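Local coordinates for methyltransferase (PDB 3GIW), which is of unknown function but probably acts as an S-adenosylmethionine-dependent methyltransferase, binding S-adenosyl-L-homocysteine in a Rossmann-like fold, at residues A[47-52]-A[212-217]; A[61-65]-A[249-253]; A[100-106]-A[127-133]; A[190-195]-A[273-277]. One frame throughout, in Å; residues are numbered along the deposited sequence. Where two conformers were deposited one is given.

Contact 1 of 4, residues A[47-52]-A[212-217]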
# COMPACT_ATOMS: atom_id res chain seq x y z
N ALA A 47 -8.59 -20.28 4.73
CA ALA A 47 -9.88 -20.37 4.01
C ALA A 47 -9.77 -19.68 2.65
O ALA A 47 -10.30 -20.16 1.65
CB ALA A 47 -11.03 -19.75 4.83
N MSE A 48 -9.10 -18.53 2.61
CA MSE A 48 -8.98 -17.79 1.35
C MSE A 48 -8.09 -18.48 0.34
O MSE A 48 -8.39 -18.51 -0.87
CB MSE A 48 -8.47 -16.41 1.64
CG MSE A 48 -9.43 -15.59 2.46
SE MSE A 48 -8.59 -13.98 3.20
CE MSE A 48 -10.19 -13.29 4.03
N SER A 49 -6.97 -19.04 0.81
CA SER A 49 -6.08 -19.81 -0.07
C SER A 49 -6.76 -21.08 -0.63
O SER A 49 -6.41 -21.51 -1.73
CB SER A 49 -4.77 -20.19 0.65
OG SER A 49 -4.00 -19.04 0.94
N ARG A 50 -7.71 -21.66 0.11
CA ARG A 50 -8.47 -22.80 -0.40
C ARG A 50 -9.31 -22.37 -1.61
O ARG A 50 -9.48 -23.13 -2.57
CB ARG A 50 -9.34 -23.44 0.69
CG ARG A 50 -8.56 -24.33 1.67
CD ARG A 50 -9.45 -24.81 2.83
NE ARG A 50 -8.68 -25.59 3.79
CZ ARG A 50 -9.20 -26.09 4.91
NH1 ARG A 50 -10.48 -25.88 5.20
NH2 ARG A 50 -8.44 -26.82 5.74
N GLU A 51 -9.87 -21.16 -1.56
CA GLU A 51 -10.65 -20.61 -2.68
C GLU A 51 -9.76 -20.17 -3.85
O GLU A 51 -10.13 -20.31 -5.01
CB GLU A 51 -11.51 -19.42 -2.21
CG GLU A 51 -12.54 -19.79 -1.15
CD GLU A 51 -13.64 -20.70 -1.65
OE1 GLU A 51 -13.88 -20.79 -2.87
OE2 GLU A 51 -14.32 -21.33 -0.81
N TRP A 52 -8.58 -19.63 -3.53
CA TRP A 52 -7.68 -19.09 -4.54
C TRP A 52 -6.25 -19.44 -4.18
O TRP A 52 -5.58 -18.72 -3.42
CB TRP A 52 -7.84 -17.56 -4.66
CG TRP A 52 -7.14 -16.94 -5.83
CD1 TRP A 52 -6.96 -17.46 -7.07
CD2 TRP A 52 -6.56 -15.64 -5.85
NE1 TRP A 52 -6.32 -16.56 -7.87
CE2 TRP A 52 -6.04 -15.43 -7.14
CE3 TRP A 52 -6.42 -14.64 -4.90
CZ2 TRP A 52 -5.39 -14.24 -7.51
CZ3 TRP A 52 -5.75 -13.47 -5.23
CH2 TRP A 52 -5.26 -13.27 -6.54
N ARG A 212 -14.79 -15.07 -4.65
CA ARG A 212 -14.95 -15.88 -3.46
C ARG A 212 -14.07 -15.38 -2.30
O ARG A 212 -14.52 -15.32 -1.14
CB ARG A 212 -14.67 -17.37 -3.77
CG ARG A 212 -15.75 -18.04 -4.62
CD ARG A 212 -16.96 -18.35 -3.78
NE ARG A 212 -16.68 -19.45 -2.86
CZ ARG A 212 -17.57 -20.05 -2.08
NH1 ARG A 212 -18.86 -19.70 -2.12
NH2 ARG A 212 -17.20 -21.04 -1.27
N VAL A 213 -12.83 -14.99 -2.63
CA VAL A 213 -11.93 -14.42 -1.60
C VAL A 213 -12.54 -13.14 -1.02
O VAL A 213 -12.61 -12.97 0.18
CB VAL A 213 -10.50 -14.18 -2.15
CG1 VAL A 213 -9.64 -13.32 -1.17
CG2 VAL A 213 -9.81 -15.54 -2.39
N ALA A 214 -13.06 -12.28 -1.89
CA ALA A 214 -13.67 -11.03 -1.42
C ALA A 214 -14.84 -11.31 -0.50
O ALA A 214 -15.04 -10.62 0.51
CB ALA A 214 -14.08 -10.16 -2.61
N ARG A 215 -15.63 -12.34 -0.81
CA ARG A 215 -16.76 -12.70 0.03
C ARG A 215 -16.31 -13.30 1.37
O ARG A 215 -17.02 -13.09 2.38
CB ARG A 215 -17.76 -13.56 -0.73
CG ARG A 215 -18.37 -12.75 -1.91
CD ARG A 215 -19.54 -13.41 -2.59
NE ARG A 215 -19.21 -14.57 -3.42
CZ ARG A 215 -18.81 -14.51 -4.70
NH1 ARG A 215 -18.56 -13.36 -5.30
NH2 ARG A 215 -18.61 -15.64 -5.35
N GLU A 216 -15.15 -13.96 1.42
CA GLU A 216 -14.59 -14.39 2.71
C GLU A 216 -14.18 -13.19 3.56
O GLU A 216 -14.39 -13.18 4.78
CB GLU A 216 -13.39 -15.31 2.49
CG GLU A 216 -13.68 -16.66 1.81
CD GLU A 216 -14.54 -17.58 2.63
OE1 GLU A 216 -14.44 -17.54 3.86
OE2 GLU A 216 -15.34 -18.34 2.02
N TYR A 217 -13.57 -12.17 2.96
CA TYR A 217 -13.32 -10.90 3.69
C TYR A 217 -14.60 -10.23 4.22
O TYR A 217 -14.64 -9.87 5.39
CB TYR A 217 -12.55 -9.90 2.81
CG TYR A 217 -11.05 -10.09 2.73
CD1 TYR A 217 -10.20 -9.51 3.68
CD2 TYR A 217 -10.48 -10.76 1.67
CE1 TYR A 217 -8.81 -9.66 3.60
CE2 TYR A 217 -9.10 -10.88 1.56
CZ TYR A 217 -8.26 -10.36 2.55
OH TYR A 217 -6.88 -10.47 2.42
O HOH W 1 -14.75 -20.90 1.69
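M48 and Y217 form the apolar end of a nearly antiparallel helix pair, the segments of helices 39-51 and 207-219 running at 163°. M48, present as selenomethionine, makes a Met-aromatic contact. Its CG lies beside the backbone N (chi1 -65°) and the chain beyond is extended, which carries the terminal methyl over the tyrosine, the two side chains crossing at about a right angle. CE sits 3.4 Å from the centroid of the Y217 ring, almost on the ring normal, a CH-pi contact; SE, on the same face but displaced toward CE2 and CZ, is 4.0 Å from that centroid. Y217 also approaches a bound unidentified ligand and Y28, an S-adenosyl-L-homocysteine-binding residue, so this end probably borders the ligand pocket.

Other apolar packing is centred on V213, which packs against M48 and whose CG2 lies 3.6 Å from W52 CB, where the chain leaves helix 39-51. The W52 indole goes on to meet H58.

Charged groups occupy the outer side. R212 grips E51 side-on in a salt bridge: NE donates to E51 OE1 (3.1 Å) and NH2 to E51 OE2 (2.9 Å), both bonds fairly straight. The oxygens lie near the guanidinium plane but are met from above the carboxylate, the two planes being 64° apart. E216 directs OE1 to R220 in a further salt bridge. Its OE2 lies 4.2 Å from E51 OE2, a like-charge approach probably eased by one water that donates to both oxygens, 2.6 Å from E51 OE2 and 2.6 Å from E216 OE2.

Contact 2 of 4, residues A[61-65]-A[249-253]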
# COMPACT_ATOMS: atom_id res chain seq x y z
N ALA A 61 3.71 -10.60 -4.76
CA ALA A 61 3.91 -9.73 -5.90
C ALA A 61 3.58 -8.28 -5.56
O ALA A 61 4.21 -7.35 -6.08
CB ALA A 61 3.06 -10.21 -7.13
N ASN A 62 2.58 -8.05 -4.74
CA ASN A 62 2.26 -6.69 -4.32
C ASN A 62 3.41 -6.08 -3.50
O ASN A 62 3.81 -4.92 -3.73
CB ASN A 62 0.96 -6.65 -3.52
CG ASN A 62 0.67 -5.27 -2.95
OD1 ASN A 62 0.17 -4.41 -3.66
ND2 ASN A 62 1.08 -5.04 -1.70
N ARG A 63 3.99 -6.86 -2.59
CA ARG A 63 5.12 -6.38 -1.81
C ARG A 63 6.31 -6.10 -2.72
O ARG A 63 6.99 -5.04 -2.56
CB ARG A 63 5.48 -7.33 -0.67
CG ARG A 63 6.46 -6.69 0.35
CD ARG A 63 5.82 -5.63 1.24
NE ARG A 63 6.82 -4.93 2.06
CZ ARG A 63 6.50 -4.08 3.05
NH1 ARG A 63 5.23 -3.84 3.34
NH2 ARG A 63 7.48 -3.48 3.73
N ASP A 64 6.61 -6.98 -3.66
CA ASP A 64 7.73 -6.79 -4.58
C ASP A 64 7.53 -5.52 -5.43
O ASP A 64 8.48 -4.76 -5.68
CB ASP A 64 7.88 -8.01 -5.52
CG ASP A 64 8.40 -9.26 -4.81
OD1 ASP A 64 8.96 -9.17 -3.71
OD2 ASP A 64 8.24 -10.36 -5.40
N TRP A 65 6.28 -5.28 -5.84
CA TRP A 65 5.91 -4.10 -6.60
C TRP A 65 6.21 -2.84 -5.77
O TRP A 65 6.79 -1.88 -6.31
CB TRP A 65 4.42 -4.14 -7.05
CG TRP A 65 4.06 -2.88 -7.82
CD1 TRP A 65 4.28 -2.66 -9.13
CD2 TRP A 65 3.51 -1.68 -7.28
NE1 TRP A 65 3.89 -1.38 -9.46
CE2 TRP A 65 3.43 -0.76 -8.33
CE3 TRP A 65 3.07 -1.29 -6.01
CZ2 TRP A 65 2.94 0.54 -8.14
CZ3 TRP A 65 2.63 0.00 -5.84
CH2 TRP A 65 2.53 0.88 -6.90
N VAL A 249 0.46 -5.68 -11.38
CA VAL A 249 1.70 -5.33 -10.68
C VAL A 249 2.92 -6.08 -11.17
O VAL A 249 4.02 -5.49 -11.20
CB VAL A 249 1.62 -5.44 -9.14
CG1 VAL A 249 0.76 -4.35 -8.58
CG2 VAL A 249 1.15 -6.81 -8.64
N HIS A 250 2.79 -7.34 -11.60
CA HIS A 250 3.95 -8.10 -12.04
C HIS A 250 4.44 -7.67 -13.43
O HIS A 250 5.50 -8.12 -13.87
CB HIS A 250 3.66 -9.59 -12.00
CG HIS A 250 2.63 -10.03 -12.99
ND1 HIS A 250 1.37 -9.46 -13.06
CD2 HIS A 250 2.66 -11.01 -13.93
CE1 HIS A 250 0.68 -10.06 -14.01
NE2 HIS A 250 1.43 -11.01 -14.54
N LYS A 251 3.68 -6.83 -14.09
CA LYS A 251 4.03 -6.26 -15.39
C LYS A 251 4.57 -4.81 -15.32
O LYS A 251 4.86 -4.21 -16.36
CB LYS A 251 2.79 -6.31 -16.31
CG LYS A 251 2.32 -7.72 -16.57
CD LYS A 251 1.18 -7.80 -17.57
CE LYS A 251 0.71 -9.22 -17.68
NZ LYS A 251 -0.26 -9.42 -18.82
N TRP A 252 4.66 -4.26 -14.11
CA TRP A 252 5.16 -2.89 -13.90
C TRP A 252 6.67 -2.93 -13.63
O TRP A 252 7.09 -3.36 -12.56
CB TRP A 252 4.40 -2.19 -12.76
CG TRP A 252 4.59 -0.71 -12.67
CD1 TRP A 252 3.78 0.23 -13.22
CD2 TRP A 252 5.69 0.00 -12.05
NE1 TRP A 252 4.28 1.49 -12.97
CE2 TRP A 252 5.46 1.37 -12.28
CE3 TRP A 252 6.81 -0.39 -11.32
CZ2 TRP A 252 6.34 2.38 -11.81
CZ3 TRP A 252 7.70 0.61 -10.86
CH2 TRP A 252 7.44 1.96 -11.10
N HIS A 253 7.47 -2.47 -14.59
CA HIS A 253 8.94 -2.44 -14.49
C HIS A 253 9.50 -3.76 -13.90
O HIS A 253 10.21 -3.75 -12.88
CB HIS A 253 9.42 -1.23 -13.68
CG HIS A 253 9.07 0.10 -14.29
ND1 HIS A 253 9.98 1.14 -14.34
CD2 HIS A 253 7.93 0.58 -14.82
CE1 HIS A 253 9.41 2.19 -14.91
NE2 HIS A 253 8.18 1.87 -15.24
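V249 and W65 bring their backbones to 6.0 Å, CA to CA, while A61, one turn earlier on helix 55-75, lies 6.4 Å from H250 CA to CA. A short 3-10 turn, 249-251, rests against that helix, and the contact is almost all apolar, made by side chains and a few backbone carbonyls. V249 is wedged between A61 and W65. Its CG1 lies over one face of the W65 indole, 4.0 Å from the centroid of the five-membered ring in a CH-pi contact, and CG2 turns the other way, 4.2 Å from A61 CB. With CG anti to the backbone N (chi1 179°), W65 swings its pyrrole edge to W252. The two indoles form an offset edge-to-face pair, planes at 74°: W65 NE1 stands over the rim of the W252 ring, 3.4 Å from W252 CG. The H253 ring covers the opposite face of W252.

N62, which binds S-adenosyl-L-homocysteine, points away toward that site and bonds S199 and Y28. Helix 55-75 here packs on the sheet of the Rossmann-like methyltransferase fold: both tryptophans touch V273 of strand 269-275, W65 also reaches I167 of strand 163-167, and R68 holds the W252 carbonyl.

Contact 3 of 4, residues A[100-106]-A[127-133]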
# COMPACT_ATOMS: atom_id res chain seq x y z
N GLN A 100 16.16 5.34 2.00
CA GLN A 100 17.38 5.81 2.67
C GLN A 100 18.69 5.16 2.18
O GLN A 100 19.77 5.75 2.29
CB GLN A 100 17.23 5.74 4.21
CG GLN A 100 16.25 6.82 4.75
CD GLN A 100 16.03 6.78 6.25
OE1 GLN A 100 16.49 5.86 6.94
NE2 GLN A 100 15.37 7.80 6.77
N SER A 101 18.57 3.96 1.61
CA SER A 101 19.71 3.33 0.93
C SER A 101 20.08 4.10 -0.33
O SER A 101 21.24 4.13 -0.72
CB SER A 101 19.40 1.86 0.60
OG SER A 101 18.43 1.72 -0.43
N VAL A 102 19.10 4.74 -0.96
CA VAL A 102 19.37 5.55 -2.15
C VAL A 102 19.89 6.93 -1.76
O VAL A 102 20.85 7.43 -2.36
CB VAL A 102 18.10 5.70 -3.05
CG1 VAL A 102 18.38 6.68 -4.20
CG2 VAL A 102 17.66 4.35 -3.59
N ALA A 103 19.26 7.54 -0.76
CA ALA A 103 19.57 8.87 -0.33
C ALA A 103 19.30 8.92 1.18
O ALA A 103 18.13 8.94 1.61
CB ALA A 103 18.69 9.89 -1.09
N PRO A 104 20.37 8.87 2.00
CA PRO A 104 20.19 8.80 3.46
C PRO A 104 19.34 9.88 4.09
O PRO A 104 18.74 9.65 5.14
CB PRO A 104 21.63 8.88 4.00
CG PRO A 104 22.48 8.51 2.89
CD PRO A 104 21.79 8.84 1.61
N GLU A 105 19.27 11.05 3.46
CA GLU A 105 18.50 12.17 3.99
C GLU A 105 16.98 12.03 3.79
O GLU A 105 16.21 12.87 4.27
CB GLU A 105 19.01 13.50 3.40
CG GLU A 105 18.68 13.80 1.94
CD GLU A 105 19.56 13.08 0.92
OE1 GLU A 105 20.40 12.24 1.31
OE2 GLU A 105 19.40 13.39 -0.31
N SER A 106 16.55 10.96 3.12
CA SER A 106 15.12 10.76 2.86
C SER A 106 14.29 10.72 4.16
O SER A 106 14.75 10.27 5.23
CB SER A 106 14.83 9.51 1.99
OG SER A 106 15.54 9.52 0.75
N SER A 127 15.68 5.18 11.80
CA SER A 127 16.11 5.99 10.66
C SER A 127 17.62 6.13 10.61
O SER A 127 18.28 6.03 11.64
CB SER A 127 15.48 7.38 10.79
OG SER A 127 15.82 8.21 9.69
N THR A 128 18.17 6.34 9.41
CA THR A 128 19.51 6.88 9.29
C THR A 128 19.56 8.18 10.08
O THR A 128 18.53 8.82 10.26
CB THR A 128 19.86 7.23 7.83
OG1 THR A 128 18.83 8.07 7.30
CG2 THR A 128 20.03 6.00 6.96
N PRO A 129 20.75 8.58 10.56
CA PRO A 129 20.87 9.88 11.23
C PRO A 129 20.60 11.09 10.32
O PRO A 129 20.09 12.11 10.79
CB PRO A 129 22.32 9.91 11.75
CG PRO A 129 23.03 8.83 11.03
CD PRO A 129 22.02 7.82 10.56
N GLU A 130 20.92 10.96 9.03
CA GLU A 130 20.71 12.04 8.06
C GLU A 130 19.22 12.26 7.75
O GLU A 130 18.82 13.36 7.34
CB GLU A 130 21.42 11.72 6.74
CG GLU A 130 22.95 11.63 6.84
CD GLU A 130 23.48 10.26 7.16
OE1 GLU A 130 22.70 9.38 7.56
OE2 GLU A 130 24.72 10.06 7.04
N GLY A 131 18.43 11.21 7.91
CA GLY A 131 17.02 11.21 7.51
C GLY A 131 16.09 11.31 8.70
O GLY A 131 16.53 11.54 9.83
N ARG A 132 14.79 11.16 8.44
CA ARG A 132 13.79 11.20 9.51
C ARG A 132 12.66 10.25 9.17
O ARG A 132 12.25 10.19 8.03
CB ARG A 132 13.15 12.58 9.67
CG ARG A 132 14.08 13.78 9.73
CD ARG A 132 13.25 15.08 9.66
NE ARG A 132 14.10 16.27 9.79
CZ ARG A 132 13.65 17.53 9.83
NH1 ARG A 132 12.35 17.80 9.75
NH2 ARG A 132 14.51 18.54 9.97
N THR A 133 12.12 9.58 10.17
CA THR A 133 10.86 8.83 10.01
C THR A 133 9.95 9.07 11.21
O THR A 133 10.40 9.38 12.33
CB THR A 133 11.10 7.31 9.84
OG1 THR A 133 11.57 6.77 11.08
CG2 THR A 133 12.07 7.03 8.72
O HOH W 2 16.44 14.81 6.06
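Q100, with the largest buried area, and T128 bind each other where two loops of the Rossmann-like fold meet, each leading into a strand of one parallel pair, 107-112 and 132-137, joined by a beta-alpha-beta crossover through helices 115-119 and 122-125. The carboxamide of Q100, in the last turn of helix 95-102, uses both its polar atoms. OE1 accepts from T128 N at 3.0 Å, a nearly straight bond (174°) that arrives from above the carbonyl plane. NE2 donates to S127 OG, also at 3.0 Å, and within its own segment to S106 O, which lies near the amide plane. These three bonds fix the rotation of the amide. The side chains of Q100 and T128 run antiparallel alongside each other, T128 CG2 against Q100 CB.

T128 places OG1 between its backbone N and carbonyl carbon (chi1 52°), where it donates to P104 O at 2.7 Å. P104 lies in the type I turn from A103 to S106, whose S106 OG and N both bond A103 O. The ring of P104 packs with its CB 3.8 Å from E130 OE1.

G131 fits closely among Q100, P104 and S106, leaving the backbones to meet: R132 N makes a weak bond to S106 O, and E105 CA passes 3.6 Å from E130 O. At the surface one water donates to E105 O at 2.6 Å and to E130 O at 3.1 Å.

Contact 4 of 4, residues A[190-195]-A[273-277]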
# COMPACT_ATOMS: atom_id res chain seq x y z
N LEU A 190 0.22 18.59 -1.50
CA LEU A 190 1.55 18.22 -1.94
C LEU A 190 1.84 19.10 -3.17
O LEU A 190 0.96 19.36 -3.98
CB LEU A 190 1.61 16.72 -2.23
CG LEU A 190 1.12 15.85 -1.08
CD1 LEU A 190 1.31 14.35 -1.36
CD2 LEU A 190 1.81 16.22 0.22
N PRO A 191 3.07 19.60 -3.29
CA PRO A 191 3.40 20.48 -4.42
C PRO A 191 3.53 19.81 -5.79
O PRO A 191 3.67 18.58 -5.90
CB PRO A 191 4.74 21.09 -4.02
CG PRO A 191 5.29 20.14 -3.05
CD PRO A 191 4.20 19.42 -2.37
N SER A 192 3.54 20.63 -6.83
CA SER A 192 3.93 20.18 -8.15
C SER A 192 5.23 19.39 -8.07
O SER A 192 6.16 19.76 -7.35
CB SER A 192 4.10 21.40 -9.05
OG SER A 192 2.82 21.98 -9.26
N GLY A 193 5.26 18.26 -8.78
CA GLY A 193 6.42 17.35 -8.78
C GLY A 193 6.28 16.22 -7.78
O GLY A 193 7.11 15.31 -7.74
N SER A 194 5.23 16.28 -6.97
CA SER A 194 4.86 15.17 -6.09
C SER A 194 4.34 14.00 -6.94
O SER A 194 4.09 14.15 -8.16
CB SER A 194 3.82 15.62 -5.07
OG SER A 194 4.38 16.58 -4.17
N TYR A 195 4.22 12.83 -6.30
CA TYR A 195 3.73 11.61 -6.96
C TYR A 195 2.64 10.92 -6.15
O TYR A 195 2.55 11.06 -4.92
CB TYR A 195 4.89 10.62 -7.20
CG TYR A 195 5.82 11.00 -8.35
CD1 TYR A 195 6.80 11.99 -8.19
CD2 TYR A 195 5.76 10.33 -9.57
CE1 TYR A 195 7.67 12.31 -9.21
CE2 TYR A 195 6.62 10.66 -10.60
CZ TYR A 195 7.56 11.66 -10.42
OH TYR A 195 8.45 12.01 -11.44
N VAL A 273 1.98 4.57 -10.95
CA VAL A 273 2.69 5.70 -10.35
C VAL A 273 2.47 6.88 -11.30
O VAL A 273 2.57 6.72 -12.53
CB VAL A 273 4.19 5.40 -10.24
CG1 VAL A 273 4.98 6.62 -9.69
CG2 VAL A 273 4.42 4.16 -9.38
N ALA A 274 2.19 8.06 -10.75
CA ALA A 274 1.92 9.24 -11.57
C ALA A 274 2.40 10.52 -10.87
O ALA A 274 2.35 10.64 -9.67
CB ALA A 274 0.45 9.37 -11.86
N ARG A 275 2.84 11.48 -11.70
CA ARG A 275 3.35 12.79 -11.24
C ARG A 275 2.24 13.84 -11.22
O ARG A 275 1.40 13.90 -12.13
CB ARG A 275 4.44 13.28 -12.20
CG ARG A 275 5.13 14.59 -11.79
CD ARG A 275 6.39 14.84 -12.63
NE ARG A 275 7.10 16.04 -12.22
CZ ARG A 275 6.73 17.28 -12.52
NH1 ARG A 275 5.64 17.53 -13.24
NH2 ARG A 275 7.47 18.30 -12.07
N LYS A 276 2.25 14.67 -10.18
CA LYS A 276 1.36 15.81 -10.07
C LYS A 276 1.99 17.03 -10.79
O LYS A 276 3.07 17.46 -10.40
CB LYS A 276 1.12 16.14 -8.58
CG LYS A 276 0.25 17.36 -8.35
CD LYS A 276 -0.05 17.61 -6.90
CE LYS A 276 -0.79 18.96 -6.73
NZ LYS A 276 -1.40 19.02 -5.36
N PRO A 277 1.31 17.56 -11.82
CA PRO A 277 1.83 18.75 -12.54
C PRO A 277 1.98 19.96 -11.65
O PRO A 277 1.24 20.16 -10.68
CB PRO A 277 0.76 19.02 -13.60
CG PRO A 277 -0.01 17.79 -13.73
CD PRO A 277 0.08 17.03 -12.43
OXT PRO A 277 2.87 20.79 -11.91
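Y195 and R275 face each other as an antiparallel, non-hydrogen-bonded pair in the seven-stranded sheet of a class I methyltransferase fold, whose antiparallel strand 269-275 lies between 195-201 and 240-248. Both side chains leave the same face of the sheet and lie at a slant to each other. The stem of R275, with CG anti to the backbone N (chi1 -176°), runs over the tyrosine: CB is 4.1 Å from the centroid of the Y195 ring, a CH-pi contact, and CD passes on to the hydroxyl. Beside this, V273 CG1 touches Y195 CD2 at 3.8 Å, and L73 of helix 55-75 packs on both residues.

K276, next after R275, turns its side chain to the loop 190-194. Fully extended, it spans the turn and donates through NZ to L190 O at 2.8 Å, in the carbonyl plane; L187 O is a second acceptor for that nitrogen. The K276 backbone carries on the pairing: K276 N bonds S194 O at 2.8 Å, and G193 N bonds K276 O at the same length, almost straight at 176°. G193 takes the third position of the type II turn P191 to S194, where its positive phi suits a residue without a side chain.

S192 holds the chain terminus, its OG donating to P277 O at 2.8 Å. Within the turn, P191 O accepts from both S194 N and S194 OG, the latter bond 2.7 Å long.

How the contacts relate
From the N terminus, 47-52 opens contact 1 and 61-65 opens contact 2, on consecutive helices. Contact 3 then opens at 100-106 and closes at 127-133 a short loop nested inside both, joining the approaches to strands 107-112 and 132-137. After it, 190-195 opens contact 4. The remaining closures follow in order: 212-217 for contact 1, tying helix 39-51 to helix 207-219, 249-253 for contact 2 and the C-terminal 273-277 for contact 4, so these three cross one another. Contacts 1 and 4 lie on opposite sides of the chain's centre, about 36 Å apart between centres. Contacts 2 and 4 touch through V273 and link helix 55-75 to the final strands.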